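Local structure of MmeI (Methylophilus methylotrophus, 5HR4) at residues I163-D174 and A293-I302; L193-T202 and L279-I290. The protein is a type IIL restriction-modification enzyme that binds DNA and probably methylates adenine at N6 with S-adenosyl-L-methionine as methyl donor. One frame throughout, in Å; residues are numbered along the deposited sequence.

Contact 1: residues I163-D174 and A293-I302; sequences IKAAERMGKLHD and AIFGSLFQSI. With SFG (sinefungin), chain H.
Ile163 straddles the hydroxyl of Ser297, with CD1 and CG2 each 3.3 Å from Ser297 OG, and its CD1 runs on to Ala293 CB. One turn further, the small Ala166 points at the partner helix, its CB 3.9 Å from Leu298 CB, and this lets the two helix axes approach to 8.0 Å at a crossing angle of -34°. Beside it Met169 CG meets the CD1 branch of Leu298. Gly170 leaves room for Ser301, whose OG lies 3.3 Å from Gly170 CA. That oxygen sits between its own backbone N and carbonyl carbon (chi1 82°), a rotation from which it also bonds back to Leu298 O. At the C-terminal end of segment 293-302, Ile302 crosses His173 at about a right angle and lays CG2 over one face of the imidazole, a CH-pi contact 3.9 Å from the ring centroid. Asp174 OD1 lies near the ring plane and takes a bent hydrogen bond (2.8 Å, 134°) from His173 ND1, which meets it from above the carboxylate plane; Glu187 adds a weak bond at NE2, and Phe417 meets the ring as well. No hydrogen bond links the two segments. The serine hydroxyls turn back to carbonyls of their own helix, Ser297 OG to Ala293 O, so cohesion rests on close apolar fit, while the opposite flank of helix 292-301 sends Phe299 to sinefungin.

Contact 2: residues L193-T202 and L279-I290; sequences LLFCLFAEDT and LLDLCSLDWSRI. With CA (calcium ion), chain G.
Leu197 lies alongside Trp287, pointing the same way, its CB 3.8 Å from the centroid of the five-membered ring and nearly on the ring normal. Trp287 CG stands anti to its own carbonyl carbon (chi1 -67°), which presents this indole face to Leu197. The leucine's methyl branches divide: CD1 continues over the indole toward Leu282, and CD2 reaches Cys283 SG at 3.5 Å. Leu194 CD1 comes obliquely at CZ3 of the same indole, whose rotation is fixed by a nearly straight bond from Trp287 NE1 to Leu282 O (2.8 Å, 173°). Toward the segment starts this buried packing slackens, Leu193 CD2 lying 4.5 Å from Leu279 CD2. At the partly exposed end Thr202 OG1 and Ser288 OG stand 4.0 Å apart. On this side Asp201 binds a calcium ion through both OD1 and OD2; Cys283 O, Leu285 O, a water and Gln158 OE1 complete the ligands. Asp201 OD2 also accepts Trp287 N (2.8 Å) on the anti side, orienting the carboxylate. Leu285 O lies 2.7 Å from Asp201 OD2, the shared cation probably offsetting their repulsion. A bidentate aspartate with main-chain carbonyls of Cys283 and Leu285 forms an oxygen-rich calcium site joining the two segments.

Overall arrangement
The two contacts, with centres about 13 Å apart, illustrate how consecutive helices can be shared out between neighbouring interfaces. Helices 163-178 and 183-200 follow each other in the chain, as do 273-283 and 292-301; contact 1 pairs the outer members and contact 2 the inner ones, so the second lies within the span of chain bracketed by the first. They touch directly: Met169 CE packs on Leu197 CD1 at 3.5 Å, Phe295 on Ile290 and Ala165 on Leu285, while Arg168 and Asp281 form a long, weak ion pair. Through this arrangement side-chain packing connects the region of the calcium site with helix 292-301, which borders the sinefungin pocket, and both contacts also abut helix 416-440.

Contact 1: residues I163-D174 and A293-I302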
loop_
_atom_site.group_PDB
_atom_site.type_symbol
_atom_site.label_atom_id
_atom_site.label_comp_id
_atom_site.label_asym_id
_atom_site.label_seq_id
_atom_site.Cartn_x
_atom_site.Cartn_y
_atom_site.Cartn_z
ATOM N N ILE A 163 -11.560 17.300 -8.767
ATOM C CA ILE A 163 -10.218 16.802 -9.050
ATOM C C ILE A 163 -9.597 17.486 -10.268
ATOM O O ILE A 163 -8.378 17.695 -10.311
ATOM C CB ILE A 163 -10.246 15.278 -9.233
ATOM C CG1 ILE A 163 -10.925 14.631 -8.036
ATOM C CG2 ILE A 163 -8.823 14.756 -9.391
ATOM C CD1 ILE A 163 -10.205 14.940 -6.769
ATOM N N LYS A 164 -10.397 17.849 -11.274
ATOM C CA LYS A 164 -9.796 18.415 -12.480
ATOM C C LYS A 164 -9.141 19.764 -12.195
ATOM O O LYS A 164 -8.232 20.176 -12.923
ATOM C CB LYS A 164 -10.826 18.545 -13.606
ATOM N N ALA A 165 -9.552 20.440 -11.121
ATOM C CA ALA A 165 -8.949 21.723 -10.783
ATOM C C ALA A 165 -7.574 21.535 -10.168
ATOM O O ALA A 165 -6.633 22.265 -10.506
ATOM C CB ALA A 165 -9.849 22.499 -9.829
ATOM N N ALA A 166 -7.427 20.572 -9.261
ATOM C CA ALA A 166 -6.095 20.321 -8.719
ATOM C C ALA A 166 -5.132 19.913 -9.827
ATOM O O ALA A 166 -4.002 20.407 -9.889
ATOM C CB ALA A 166 -6.145 19.256 -7.629
ATOM N N GLU A 167 -5.572 19.036 -10.731
ATOM C CA GLU A 167 -4.684 18.600 -11.803
ATOM C C GLU A 167 -4.250 19.776 -12.675
ATOM O O GLU A 167 -3.094 19.838 -13.106
ATOM C CB GLU A 167 -5.366 17.504 -12.631
ATOM C CG GLU A 167 -5.470 16.145 -11.903
ATOM C CD GLU A 167 -6.350 15.125 -12.635
ATOM O OE1 GLU A 167 -6.867 15.468 -13.722
ATOM O OE2 GLU A 167 -6.523 13.984 -12.126
ATOM N N ARG A 168 -5.154 20.730 -12.929
ATOM C CA ARG A 168 -4.786 21.919 -13.700
ATOM C C ARG A 168 -3.789 22.785 -12.938
ATOM O O ARG A 168 -2.830 23.309 -13.522
ATOM C CB ARG A 168 -6.038 22.727 -14.057
ATOM C CG ARG A 168 -6.546 22.477 -15.491
ATOM C CD ARG A 168 -7.798 23.296 -15.857
ATOM N NE ARG A 168 -9.035 22.619 -15.464
ATOM C CZ ARG A 168 -9.939 23.133 -14.635
ATOM N NH1 ARG A 168 -9.754 24.345 -14.119
ATOM N NH2 ARG A 168 -11.026 22.435 -14.327
ATOM N N MET A 169 -4.001 22.943 -11.630
ATOM C CA MET A 169 -3.050 23.667 -10.797
ATOM C C MET A 169 -1.686 22.991 -10.806
ATOM O O MET A 169 -0.649 23.667 -10.848
ATOM C CB MET A 169 -3.598 23.782 -9.375
ATOM C CG MET A 169 -2.582 24.207 -8.343
ATOM S SD MET A 169 -3.344 25.004 -6.912
ATOM C CE MET A 169 -2.970 26.706 -7.329
ATOM N N GLY A 170 -1.668 21.659 -10.780
ATOM C CA GLY A 170 -0.416 20.938 -10.942
ATOM C C GLY A 170 0.302 21.268 -12.237
ATOM O O GLY A 170 1.529 21.401 -12.254
ATOM N N LYS A 171 -0.442 21.413 -13.342
ATOM C CA LYS A 171 0.229 21.716 -14.610
ATOM C C LYS A 171 0.819 23.128 -14.594
ATOM O O LYS A 171 1.876 23.377 -15.188
ATOM C CB LYS A 171 -0.724 21.525 -15.799
ATOM N N LEU A 172 0.162 24.058 -13.905
ATOM C CA LEU A 172 0.738 25.385 -13.707
ATOM C C LEU A 172 2.091 25.280 -13.027
ATOM O O LEU A 172 3.073 25.897 -13.464
ATOM C CB LEU A 172 -0.211 26.241 -12.874
ATOM C CG LEU A 172 0.308 27.641 -12.571
ATOM C CD1 LEU A 172 0.388 28.402 -13.867
ATOM C CD2 LEU A 172 -0.598 28.344 -11.531
ATOM N N HIS A 173 2.158 24.484 -11.959
ATOM C CA HIS A 173 3.413 24.217 -11.268
ATOM C C HIS A 173 4.490 23.737 -12.234
ATOM O O HIS A 173 5.555 24.347 -12.346
ATOM C CB HIS A 173 3.149 23.201 -10.160
ATOM C CG HIS A 173 4.375 22.563 -9.592
ATOM N ND1 HIS A 173 5.157 21.679 -10.306
ATOM C CD2 HIS A 173 4.916 22.629 -8.352
ATOM C CE1 HIS A 173 6.140 21.248 -9.536
ATOM N NE2 HIS A 173 6.015 21.809 -8.345
ATOM N N ASP A 174 4.229 22.644 -12.953
ATOM C CA ASP A 174 5.230 22.121 -13.881
ATOM C C ASP A 174 5.514 23.093 -15.024
ATOM O O ASP A 174 6.636 23.117 -15.551
ATOM C CB ASP A 174 4.789 20.760 -14.437
ATOM C CG ASP A 174 4.790 19.657 -13.377
ATOM O OD1 ASP A 174 5.524 19.771 -12.357
ATOM O OD2 ASP A 174 4.050 18.663 -13.573
ATOM N N ALA A 293 -9.211 14.929 -0.908
ATOM C CA ALA A 293 -9.145 14.544 -2.317
ATOM C C ALA A 293 -8.461 15.622 -3.145
ATOM O O ALA A 293 -7.622 15.317 -3.998
ATOM C CB ALA A 293 -10.546 14.247 -2.861
ATOM N N ILE A 294 -8.778 16.893 -2.892
ATOM C CA ILE A 294 -8.081 17.962 -3.600
ATOM C C ILE A 294 -6.599 17.967 -3.240
ATOM O O ILE A 294 -5.732 17.965 -4.119
ATOM C CB ILE A 294 -8.719 19.327 -3.313
ATOM C CG1 ILE A 294 -10.189 19.305 -3.701
ATOM C CG2 ILE A 294 -7.959 20.400 -4.085
ATOM C CD1 ILE A 294 -10.428 18.842 -5.081
ATOM N N PHE A 295 -6.287 17.971 -1.943
ATOM C CA PHE A 295 -4.888 18.055 -1.534
ATOM C C PHE A 295 -4.085 16.880 -2.063
ATOM O O PHE A 295 -2.916 17.036 -2.431
ATOM C CB PHE A 295 -4.785 18.138 -0.013
ATOM C CG PHE A 295 -5.420 19.368 0.567
ATOM C CD1 PHE A 295 -4.826 20.611 0.405
ATOM C CD2 PHE A 295 -6.608 19.279 1.278
ATOM C CE1 PHE A 295 -5.408 21.741 0.945
ATOM C CE2 PHE A 295 -7.202 20.407 1.815
ATOM C CZ PHE A 295 -6.610 21.636 1.653
ATOM N N GLY A 296 -4.705 15.710 -2.161
ATOM C CA GLY A 296 -4.007 14.524 -2.610
ATOM C C GLY A 296 -3.811 14.489 -4.105
ATOM O O GLY A 296 -2.753 14.074 -4.590
ATOM N N SER A 297 -4.822 14.939 -4.853
ATOM C CA SER A 297 -4.715 14.954 -6.307
ATOM C C SER A 297 -3.666 15.943 -6.764
ATOM O O SER A 297 -2.940 15.683 -7.731
ATOM C CB SER A 297 -6.060 15.295 -6.925
ATOM O OG SER A 297 -6.991 14.275 -6.634
ATOM N N LEU A 298 -3.598 17.098 -6.098
ATOM C CA LEU A 298 -2.576 18.095 -6.398
ATOM C C LEU A 298 -1.179 17.536 -6.157
ATOM O O LEU A 298 -0.316 17.543 -7.048
ATOM C CB LEU A 298 -2.808 19.324 -5.532
ATOM C CG LEU A 298 -1.707 20.360 -5.651
ATOM C CD1 LEU A 298 -1.645 20.860 -7.071
ATOM C CD2 LEU A 298 -1.994 21.490 -4.668
ATOM N N PHE A 299 -0.951 17.056 -4.933
ATOM C CA PHE A 299 0.268 16.339 -4.581
ATOM C C PHE A 299 0.643 15.315 -5.651
ATOM O O PHE A 299 1.792 15.255 -6.093
ATOM C CB PHE A 299 0.035 15.700 -3.205
ATOM C CG PHE A 299 0.980 14.594 -2.847
ATOM C CD1 PHE A 299 2.327 14.657 -3.159
ATOM C CD2 PHE A 299 0.510 13.495 -2.135
ATOM C CE1 PHE A 299 3.191 13.623 -2.815
ATOM C CE2 PHE A 299 1.370 12.458 -1.782
ATOM C CZ PHE A 299 2.719 12.529 -2.119
ATOM N N GLN A 300 -0.328 14.524 -6.112
ATOM C CA GLN A 300 -0.009 13.440 -7.035
ATOM C C GLN A 300 0.279 13.937 -8.449
ATOM O O GLN A 300 1.072 13.320 -9.164
ATOM C CB GLN A 300 -1.143 12.425 -7.052
ATOM C CG GLN A 300 -1.166 11.491 -5.848
ATOM C CD GLN A 300 -2.172 10.361 -6.031
ATOM O OE1 GLN A 300 -2.621 9.713 -5.074
ATOM N NE2 GLN A 300 -2.544 10.135 -7.274
ATOM N N SER A 301 -0.310 15.056 -8.859
ATOM C CA SER A 301 -0.288 15.471 -10.256
ATOM C C SER A 301 1.025 16.091 -10.695
ATOM O O SER A 301 1.174 16.416 -11.883
ATOM C CB SER A 301 -1.388 16.492 -10.512
ATOM O OG SER A 301 -0.921 17.764 -10.099
ATOM N N ILE A 302 1.955 16.323 -9.782
ATOM C CA ILE A 302 3.232 16.897 -10.156
ATOM C C ILE A 302 4.317 15.827 -10.231
ATOM O O ILE A 302 5.499 16.155 -10.229
ATOM C CB ILE A 302 3.650 18.038 -9.213
ATOM C CG1 ILE A 302 3.907 17.520 -7.791
ATOM C CG2 ILE A 302 2.625 19.166 -9.206
ATOM C CD1 ILE A 302 5.279 17.947 -7.200
HETATM N N SFG H . -0.792 9.756 3.696
HETATM C CA SFG H . -0.425 10.725 2.685
HETATM C C SFG H . -1.712 11.333 2.162
HETATM O O SFG H . -2.800 10.930 2.630
HETATM O OXT SFG H . -1.704 12.229 1.284
HETATM C CB SFG H . 0.333 10.044 1.550
HETATM C CG SFG H . 1.519 9.307 2.154
HETATM C CD SFG H . 2.075 8.436 1.050
HETATM N NE SFG H . 1.256 7.241 1.006
HETATM C "C5'" SFG H . 3.554 8.091 1.285
HETATM C "C4'" SFG H . 4.484 9.337 1.483
HETATM O "O4'" SFG H . 5.605 8.945 2.018
HETATM C "C3'" SFG H . 4.920 10.010 0.170
HETATM O "O3'" SFG H . 4.364 11.245 0.142
HETATM C "C2'" SFG H . 6.476 10.064 0.205
HETATM O "O2'" SFG H . 6.995 11.381 -0.262
HETATM C "C1'" SFG H . 6.762 9.918 1.459
HETATM N N9 SFG H . 7.978 9.203 1.692
HETATM C C8 SFG H . 8.470 8.167 1.019
HETATM N N7 SFG H . 9.603 7.782 1.611
HETATM C C5 SFG H . 9.803 8.582 2.658
HETATM C C6 SFG H . 10.818 8.619 3.583
HETATM N N6 SFG H . 12.002 7.816 3.764
HETATM N N1 SFG H . 10.818 9.519 4.558
HETATM C C2 SFG H . 9.797 10.407 4.633
HETATM N N3 SFG H . 8.796 10.374 3.715
HETATM C C4 SFG H . 8.799 9.457 2.722
#

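Contact 2: residues L193-T202 and L279-I290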
loop_
_atom_site.group_PDB
_atom_site.type_symbol
_atom_site.label_atom_id
_atom_site.label_comp_id
_atom_site.label_asym_id
_atom_site.label_seq_id
_atom_site.Cartn_x
_atom_site.Cartn_y
_atom_site.Cartn_z
ATOM N N LEU A 193 -0.035 30.737 -3.672
ATOM C CA LEU A 193 -1.173 30.931 -4.572
ATOM C C LEU A 193 -2.388 30.141 -4.114
ATOM O O LEU A 193 -3.529 30.611 -4.212
ATOM C CB LEU A 193 -0.803 30.511 -5.987
ATOM C CG LEU A 193 0.328 31.347 -6.550
ATOM C CD1 LEU A 193 0.864 30.630 -7.775
ATOM C CD2 LEU A 193 -0.199 32.708 -6.907
ATOM N N LEU A 194 -2.164 28.920 -3.639
ATOM C CA LEU A 194 -3.277 28.103 -3.192
ATOM C C LEU A 194 -4.026 28.796 -2.068
ATOM O O LEU A 194 -5.263 28.831 -2.055
ATOM C CB LEU A 194 -2.759 26.750 -2.737
ATOM C CG LEU A 194 -3.835 25.784 -2.288
ATOM C CD1 LEU A 194 -4.794 25.517 -3.437
ATOM C CD2 LEU A 194 -3.156 24.516 -1.809
ATOM N N PHE A 195 -3.287 29.365 -1.122
ATOM C CA PHE A 195 -3.934 30.092 -0.038
ATOM C C PHE A 195 -4.706 31.282 -0.582
ATOM O O PHE A 195 -5.820 31.564 -0.137
ATOM C CB PHE A 195 -2.897 30.537 0.987
ATOM C CG PHE A 195 -3.446 31.441 2.046
ATOM C CD1 PHE A 195 -3.561 32.800 1.825
ATOM C CD2 PHE A 195 -3.831 30.931 3.270
ATOM C CE1 PHE A 195 -4.062 33.629 2.781
ATOM C CE2 PHE A 195 -4.332 31.760 4.247
ATOM C CZ PHE A 195 -4.448 33.115 4.005
ATOM N N CYS A 196 -4.144 31.988 -1.551
ATOM C CA CYS A 196 -4.881 33.113 -2.108
ATOM C C CYS A 196 -6.164 32.646 -2.792
ATOM O O CYS A 196 -7.205 33.303 -2.672
ATOM C CB CYS A 196 -3.992 33.910 -3.062
ATOM S SG CYS A 196 -2.701 34.837 -2.198
ATOM N N LEU A 197 -6.121 31.511 -3.505
ATOM C CA LEU A 197 -7.331 31.053 -4.179
ATOM C C LEU A 197 -8.412 30.708 -3.167
ATOM O O LEU A 197 -9.578 31.070 -3.343
ATOM C CB LEU A 197 -7.027 29.860 -5.082
ATOM C CG LEU A 197 -6.136 30.214 -6.269
ATOM C CD1 LEU A 197 -5.613 28.964 -6.903
ATOM C CD2 LEU A 197 -6.906 31.039 -7.277
ATOM N N PHE A 198 -8.031 30.055 -2.072
ATOM C CA PHE A 198 -8.986 29.767 -1.010
ATOM C C PHE A 198 -9.476 31.050 -0.336
ATOM O O PHE A 198 -10.655 31.155 0.037
ATOM C CB PHE A 198 -8.340 28.827 0.007
ATOM C CG PHE A 198 -9.164 28.603 1.239
ATOM C CD1 PHE A 198 -10.192 27.667 1.238
ATOM C CD2 PHE A 198 -8.915 29.327 2.404
ATOM C CE1 PHE A 198 -10.956 27.433 2.388
ATOM C CE2 PHE A 198 -9.663 29.107 3.549
ATOM C CZ PHE A 198 -10.696 28.155 3.543
ATOM N N ALA A 199 -8.591 32.040 -0.187
ATOM C CA ALA A 199 -8.908 33.198 0.640
ATOM C C ALA A 199 -9.939 34.105 -0.016
ATOM O O ALA A 199 -10.789 34.679 0.680
ATOM C CB ALA A 199 -7.642 33.988 0.967
ATOM N N GLU A 200 -9.881 34.278 -1.340
ATOM C CA GLU A 200 -10.833 35.202 -1.953
ATOM C C GLU A 200 -12.241 34.617 -2.010
ATOM O O GLU A 200 -13.212 35.376 -2.140
ATOM C CB GLU A 200 -10.377 35.619 -3.349
ATOM C CG GLU A 200 -10.314 34.511 -4.375
ATOM C CD GLU A 200 -9.802 35.039 -5.718
ATOM O OE1 GLU A 200 -9.863 36.282 -5.894
ATOM O OE2 GLU A 200 -9.353 34.232 -6.585
ATOM N N ASP A 201 -12.366 33.295 -1.893
ATOM C CA ASP A 201 -13.640 32.594 -1.934
ATOM C C ASP A 201 -14.225 32.384 -0.546
ATOM O O ASP A 201 -15.268 31.736 -0.397
ATOM C CB ASP A 201 -13.461 31.251 -2.638
ATOM C CG ASP A 201 -13.366 31.401 -4.115
ATOM O OD1 ASP A 201 -13.708 32.517 -4.579
ATOM O OD2 ASP A 201 -12.968 30.423 -4.796
ATOM N N THR A 202 -13.559 32.894 0.461
ATOM C CA THR A 202 -14.035 32.921 1.823
ATOM C C THR A 202 -13.970 34.386 2.256
ATOM O O THR A 202 -13.818 35.296 1.424
ATOM C CB THR A 202 -13.194 31.959 2.666
ATOM O OG1 THR A 202 -13.268 30.647 2.074
ATOM C CG2 THR A 202 -13.728 31.884 4.080
ATOM N N LEU A 279 -4.264 30.725 -14.305
ATOM C CA LEU A 279 -4.440 31.190 -12.932
ATOM C C LEU A 279 -5.771 31.914 -12.745
ATOM O O LEU A 279 -6.406 31.780 -11.694
ATOM C CB LEU A 279 -3.273 32.097 -12.522
ATOM C CG LEU A 279 -3.297 32.656 -11.085
ATOM C CD1 LEU A 279 -3.319 31.554 -10.038
ATOM C CD2 LEU A 279 -2.100 33.589 -10.856
ATOM N N LEU A 280 -6.200 32.705 -13.732
ATOM C CA LEU A 280 -7.546 33.264 -13.667
ATOM C C LEU A 280 -8.591 32.157 -13.761
ATOM O O LEU A 280 -9.656 32.228 -13.136
ATOM C CB LEU A 280 -7.746 34.281 -14.786
ATOM C CG LEU A 280 -7.120 35.650 -14.576
ATOM C CD1 LEU A 280 -7.265 36.503 -15.839
ATOM C CD2 LEU A 280 -7.759 36.316 -13.374
ATOM N N ASP A 281 -8.295 31.130 -14.555
ATOM C CA ASP A 281 -9.138 29.946 -14.618
ATOM C C ASP A 281 -9.346 29.345 -13.235
ATOM O O ASP A 281 -10.474 29.027 -12.846
ATOM C CB ASP A 281 -8.491 28.935 -15.548
ATOM C CG ASP A 281 -9.480 28.168 -16.313
ATOM O OD1 ASP A 281 -10.022 27.200 -15.735
ATOM O OD2 ASP A 281 -9.704 28.541 -17.486
ATOM N N LEU A 282 -8.257 29.158 -12.485
ATOM C CA LEU A 282 -8.389 28.622 -11.136
ATOM C C LEU A 282 -9.184 29.573 -10.245
ATOM O O LEU A 282 -9.980 29.131 -9.404
ATOM C CB LEU A 282 -7.003 28.338 -10.553
ATOM C CG LEU A 282 -6.229 27.161 -11.156
ATOM C CD1 LEU A 282 -4.859 27.035 -10.523
ATOM C CD2 LEU A 282 -7.003 25.868 -10.970
ATOM N N CYS A 283 -9.003 30.886 -10.426
ATOM C CA CYS A 283 -9.727 31.843 -9.587
ATOM C C CYS A 283 -11.228 31.704 -9.759
ATOM O O CYS A 283 -11.985 31.837 -8.791
ATOM C CB CYS A 283 -9.316 33.281 -9.907
ATOM S SG CYS A 283 -7.650 33.717 -9.454
ATOM N N SER A 284 -11.683 31.458 -10.988
ATOM C CA SER A 284 -13.120 31.484 -11.218
ATOM C C SER A 284 -13.852 30.326 -10.548
ATOM O O SER A 284 -15.081 30.382 -10.444
ATOM C CB SER A 284 -13.420 31.501 -12.714
ATOM O OG SER A 284 -13.045 30.279 -13.303
ATOM N N LEU A 285 -13.146 29.300 -10.071
ATOM C CA LEU A 285 -13.779 28.240 -9.303
ATOM C C LEU A 285 -13.931 28.654 -7.838
ATOM O O LEU A 285 -13.363 29.648 -7.375
ATOM C CB LEU A 285 -12.972 26.953 -9.409
ATOM C CG LEU A 285 -12.665 26.500 -10.837
ATOM C CD1 LEU A 285 -11.817 25.237 -10.840
ATOM C CD2 LEU A 285 -13.939 26.289 -11.623
ATOM N N ASP A 286 -14.715 27.876 -7.097
ATOM C CA ASP A 286 -14.938 28.114 -5.676
ATOM C C ASP A 286 -14.057 27.141 -4.898
ATOM O O ASP A 286 -14.276 25.925 -4.935
ATOM C CB ASP A 286 -16.418 27.945 -5.326
ATOM C CG ASP A 286 -16.749 28.389 -3.906
ATOM O OD1 ASP A 286 -15.966 29.168 -3.316
ATOM O OD2 ASP A 286 -17.809 27.968 -3.380
ATOM N N TRP A 287 -13.053 27.670 -4.207
ATOM C CA TRP A 287 -12.139 26.850 -3.420
ATOM C C TRP A 287 -12.652 26.601 -2.018
ATOM O O TRP A 287 -11.959 25.960 -1.218
ATOM C CB TRP A 287 -10.750 27.505 -3.393
ATOM C CG TRP A 287 -10.204 27.451 -4.751
ATOM C CD1 TRP A 287 -10.569 28.234 -5.796
ATOM C CD2 TRP A 287 -9.290 26.487 -5.265
ATOM N NE1 TRP A 287 -9.911 27.845 -6.929
ATOM C CE2 TRP A 287 -9.108 26.777 -6.630
ATOM C CE3 TRP A 287 -8.579 25.427 -4.698
ATOM C CZ2 TRP A 287 -8.236 26.046 -7.445
ATOM C CZ3 TRP A 287 -7.720 24.702 -5.503
ATOM C CH2 TRP A 287 -7.560 25.014 -6.865
ATOM N N SER A 288 -13.882 27.035 -1.736
ATOM C CA SER A 288 -14.386 27.072 -0.373
ATOM C C SER A 288 -14.397 25.691 0.270
ATOM O O SER A 288 -14.020 25.543 1.440
ATOM C CB SER A 288 -15.781 27.677 -0.364
ATOM O OG SER A 288 -16.072 28.106 0.940
ATOM N N ARG A 289 -14.812 24.666 -0.479
ATOM C CA ARG A 289 -14.955 23.310 0.062
ATOM C C ARG A 289 -13.817 22.450 -0.483
ATOM O O ARG A 289 -14.011 21.552 -1.304
ATOM C CB ARG A 289 -16.323 22.721 -0.299
ATOM C CG ARG A 289 -17.528 23.522 0.142
ATOM C CD ARG A 289 -17.858 23.267 1.602
ATOM N NE ARG A 289 -19.081 23.958 2.015
ATOM C CZ ARG A 289 -19.409 24.219 3.278
ATOM N NH1 ARG A 289 -18.602 23.849 4.263
ATOM N NH2 ARG A 289 -20.536 24.864 3.559
ATOM N N ILE A 290 -12.608 22.744 -0.027
ATOM C CA ILE A 290 -11.420 22.014 -0.452
ATOM C C ILE A 290 -11.184 20.888 0.539
ATOM O O ILE A 290 -11.283 21.083 1.753
ATOM C CB ILE A 290 -10.188 22.936 -0.565
ATOM C CG1 ILE A 290 -8.949 22.119 -0.959
ATOM C CG2 ILE A 290 -9.931 23.709 0.740
ATOM C CD1 ILE A 290 -7.768 22.949 -1.456
HETATM CA CA CA G . -13.090 31.791 -6.807
HETATM O O HOH W 1 -12.805 34.151 -7.175
#